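PDB 4MDY: periplasmic binding protein from Mycobacterium smegmatis, which probably serves as the solute-binding component of an ABC transporter, capturing an iron-containing substrate for uptake into the cell. Local coordinates for residues R32-Q41 with V49-W57. Sequence-based numbering, arbitrary orientation.
Sequences RVVSAGLTEQ and VVPIAVTDW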
loop_
_atom_site.group_PDB
_atom_site.type_symbol
_atom_site.label_atom_id
_atom_site.label_comp_id
_atom_site.label_asym_id
_atom_site.label_seq_id
_atom_site.Cartn_x
_atom_site.Cartn_y
_atom_site.Cartn_z
ATOM N N ARG A 32 7.454 -5.421 -22.301
ATOM C CA ARG A 32 8.172 -4.332 -21.657
ATOM C C ARG A 32 7.223 -3.435 -20.853
ATOM O O ARG A 32 6.702 -2.437 -21.360
ATOM C CB ARG A 32 8.907 -3.495 -22.713
ATOM C CG ARG A 32 10.039 -4.230 -23.412
ATOM C CD ARG A 32 10.703 -3.349 -24.460
ATOM N NE ARG A 32 11.467 -2.237 -23.880
ATOM C CZ ARG A 32 12.663 -2.358 -23.306
ATOM N NH1 ARG A 32 13.253 -3.547 -23.214
ATOM N NH2 ARG A 32 13.275 -1.286 -22.813
ATOM N N VAL A 33 7.034 -3.771 -19.583
ATOM C CA VAL A 33 6.106 -3.043 -18.735
ATOM C C VAL A 33 6.804 -2.002 -17.852
ATOM O O VAL A 33 7.747 -2.310 -17.118
ATOM C CB VAL A 33 5.310 -4.011 -17.829
ATOM C CG1 VAL A 33 4.252 -3.254 -17.047
ATOM C CG2 VAL A 33 4.660 -5.106 -18.655
ATOM N N VAL A 34 6.309 -0.775 -17.919
ATOM C CA VAL A 34 6.718 0.289 -17.018
ATOM C C VAL A 34 5.707 0.443 -15.881
ATOM O O VAL A 34 4.508 0.632 -16.120
ATOM C CB VAL A 34 6.836 1.619 -17.772
ATOM C CG1 VAL A 34 6.890 2.788 -16.807
ATOM C CG2 VAL A 34 8.051 1.595 -18.685
ATOM N N SER A 35 6.210 0.367 -14.647
ATOM C CA SER A 35 5.433 0.680 -13.459
ATOM C C SER A 35 5.652 2.150 -13.103
ATOM O O SER A 35 6.715 2.534 -12.575
ATOM C CB SER A 35 5.838 -0.217 -12.297
ATOM O OG SER A 35 4.997 0.009 -11.179
ATOM N N ALA A 36 4.649 2.972 -13.402
ATOM C CA ALA A 36 4.774 4.421 -13.306
ATOM C C ALA A 36 4.218 5.018 -11.997
ATOM O O ALA A 36 4.399 6.215 -11.730
ATOM C CB ALA A 36 4.120 5.077 -14.519
ATOM N N GLY A 37 3.570 4.193 -11.176
ATOM C CA GLY A 37 3.054 4.644 -9.885
ATOM C C GLY A 37 3.818 4.096 -8.692
ATOM O O GLY A 37 4.835 3.433 -8.839
ATOM N N LEU A 38 3.286 4.344 -7.505
ATOM C CA LEU A 38 4.010 4.126 -6.264
ATOM C C LEU A 38 4.031 2.693 -5.746
ATOM O O LEU A 38 4.908 2.356 -4.952
ATOM C CB LEU A 38 3.453 5.062 -5.180
ATOM C CG LEU A 38 3.575 6.556 -5.511
ATOM C CD1 LEU A 38 2.930 7.415 -4.437
ATOM C CD2 LEU A 38 5.042 6.950 -5.698
ATOM N N THR A 39 3.088 1.848 -6.175
ATOM C CA THR A 39 2.963 0.496 -5.597
ATOM C C THR A 39 2.711 -0.640 -6.604
ATOM O O THR A 39 2.703 -1.811 -6.216
ATOM C CB THR A 39 1.818 0.458 -4.557
ATOM O OG1 THR A 39 0.602 0.884 -5.179
ATOM C CG2 THR A 39 2.115 1.354 -3.357
ATOM N N GLU A 40 2.528 -0.313 -7.883
ATOM C CA GLU A 40 2.093 -1.285 -8.892
ATOM C C GLU A 40 3.084 -2.419 -9.136
ATOM O O GLU A 40 2.693 -3.493 -9.620
ATOM C CB GLU A 40 1.782 -0.590 -10.225
ATOM C CG GLU A 40 0.590 0.352 -10.173
ATOM C CD GLU A 40 0.982 1.797 -9.968
ATOM O OE1 GLU A 40 1.772 2.056 -9.043
ATOM O OE2 GLU A 40 0.497 2.670 -10.727
ATOM N N GLN A 41 4.360 -2.190 -8.820
ATOM C CA GLN A 41 5.364 -3.222 -9.019
ATOM C C GLN A 41 5.028 -4.493 -8.250
ATOM O O GLN A 41 5.354 -5.573 -8.707
ATOM C CB GLN A 41 6.786 -2.731 -8.686
ATOM C CG GLN A 41 7.105 -2.499 -7.215
ATOM C CD GLN A 41 6.831 -1.081 -6.758
ATOM O OE1 GLN A 41 5.933 -0.402 -7.272
ATOM N NE2 GLN A 41 7.597 -0.626 -5.778
ATOM N N VAL A 49 5.304 -10.878 -13.752
ATOM C CA VAL A 49 5.626 -9.875 -14.753
ATOM C C VAL A 49 6.678 -8.956 -14.137
ATOM O O VAL A 49 6.393 -8.240 -13.178
ATOM C CB VAL A 49 4.381 -9.081 -15.175
ATOM C CG1 VAL A 49 4.756 -7.954 -16.130
ATOM C CG2 VAL A 49 3.356 -10.024 -15.818
ATOM N N VAL A 50 7.900 -9.005 -14.660
ATOM C CA VAL A 50 8.992 -8.177 -14.126
ATOM C C VAL A 50 9.066 -6.873 -14.930
ATOM O O VAL A 50 9.385 -6.899 -16.120
ATOM C CB VAL A 50 10.356 -8.915 -14.177
ATOM C CG1 VAL A 50 11.448 -8.083 -13.525
ATOM C CG2 VAL A 50 10.259 -10.265 -13.480
ATOM N N PRO A 51 8.774 -5.729 -14.290
ATOM C CA PRO A 51 8.814 -4.464 -15.024
ATOM C C PRO A 51 10.223 -4.080 -15.462
ATOM O O PRO A 51 11.197 -4.471 -14.818
ATOM C CB PRO A 51 8.279 -3.428 -14.029
ATOM C CG PRO A 51 8.156 -4.104 -12.716
ATOM C CD PRO A 51 8.478 -5.557 -12.856
ATOM N N ILE A 52 10.312 -3.327 -16.555
ATOM C CA ILE A 52 11.584 -2.761 -17.006
ATOM C C ILE A 52 11.894 -1.438 -16.307
ATOM O O ILE A 52 13.007 -0.919 -16.407
ATOM C CB ILE A 52 11.621 -2.551 -18.527
ATOM C CG1 ILE A 52 10.523 -1.583 -18.985
ATOM C CG2 ILE A 52 11.515 -3.897 -19.230
ATOM C CD1 ILE A 52 10.827 -0.900 -20.292
ATOM N N ALA A 53 10.897 -0.895 -15.614
ATOM C CA ALA A 53 11.075 0.280 -14.767
ATOM C C ALA A 53 10.123 0.228 -13.587
ATOM O O ALA A 53 8.956 -0.182 -13.729
ATOM C CB ALA A 53 10.844 1.551 -15.555
ATOM N N VAL A 54 10.630 0.640 -12.432
ATOM C CA VAL A 54 9.853 0.757 -11.207
ATOM C C VAL A 54 9.957 2.204 -10.733
ATOM O O VAL A 54 11.000 2.854 -10.902
ATOM C CB VAL A 54 10.383 -0.198 -10.114
ATOM C CG1 VAL A 54 9.663 0.020 -8.790
ATOM C CG2 VAL A 54 10.259 -1.643 -10.567
ATOM N N THR A 55 8.872 2.715 -10.159
ATOM C CA THR A 55 8.872 4.066 -9.612
ATOM C C THR A 55 9.043 3.991 -8.097
ATOM O O THR A 55 8.275 3.316 -7.399
ATOM C CB THR A 55 7.593 4.821 -10.003
ATOM O OG1 THR A 55 7.486 4.849 -11.431
ATOM C CG2 THR A 55 7.606 6.230 -9.493
ATOM N N ASP A 56 10.071 4.675 -7.602
ATOM C CA ASP A 56 10.399 4.670 -6.183
ATOM C C ASP A 56 9.380 5.502 -5.416
ATOM O O ASP A 56 8.840 6.477 -5.939
ATOM C CB ASP A 56 11.818 5.227 -5.964
ATOM C CG ASP A 56 12.430 4.797 -4.637
ATOM O OD1 ASP A 56 11.897 3.898 -3.962
ATOM O OD2 ASP A 56 13.467 5.365 -4.263
ATOM N N TRP A 57 9.103 5.097 -4.184
ATOM C CA TRP A 57 8.207 5.837 -3.300
ATOM C C TRP A 57 8.962 6.289 -2.044
ATOM O O TRP A 57 9.188 7.482 -1.855
ATOM C CB TRP A 57 6.976 4.978 -2.971
ATOM C CG TRP A 57 5.972 5.622 -2.071
ATOM C CD1 TRP A 57 5.880 6.946 -1.732
ATOM C CD2 TRP A 57 4.882 4.967 -1.417
ATOM N NE1 TRP A 57 4.812 7.145 -0.888
ATOM C CE2 TRP A 57 4.185 5.947 -0.677
ATOM C CE3 TRP A 57 4.436 3.642 -1.372
ATOM C CZ2 TRP A 57 3.062 5.642 0.098
ATOM C CZ3 TRP A 57 3.322 3.341 -0.604
ATOM C CH2 TRP A 57 2.647 4.337 0.116
HETATM O O HOH W 1 8.279 -6.055 -18.547
HETATM O O HOH W 2 6.352 1.367 -9.396
HETATM O O HOH W 3 7.522 2.190 -5.068
#
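Q41 lies across V54 at about a right angle, and its whole side chain can be followed over that valine. Q41 CB sits 4.0 Å from V54 CG1. CG and CD pass the same methyl. The chain bends at chi2 (-91°), which carries the amide toward the backbone oxygens of L38 and T55. At the tip, OE1 and NE2 still touch the valine, with Q41 NE2 3.7 Å from V54 CG1. OE1 also lies within bonding distance of water 2, which reaches G37 O and S35 OG and accepts from T55 N. NE2 donates to water 3, which sits by L38 O and T55 O. Both waters have more acceptors near them than protons to give.

Strands 33-35 and 53-55 run parallel, 13° apart, with the helix 40-46 between them in sequence. This is a beta-alpha-beta crossover in a lobe of a solute-binding protein of family 8. The backbone of I52 donates to V33 O, and S35 N donates to A53 O at 2.9 Å. Further along, T55 OG1 donates to S35 O at 2.7 Å, in the carbonyl plane and on a lone pair.

At one end, I52 CD1 lies over a face of the R32 guanidinium, 3.5 Å from R32 NH2. That group is held by L95 O and K96 O. At the other end, L38 crosses W57. L38 CD1 lies 4.0 Å from the centroid of the W57 five-membered ring, over its face, in a CH-pi contact. T39 CG2 approaches W57 CZ3 obliquely, at 3.6 Å. The indole also meets the rings of F131 and F273, near a bound di(hydroxyethyl)ether, probably from the crystallisation liquor.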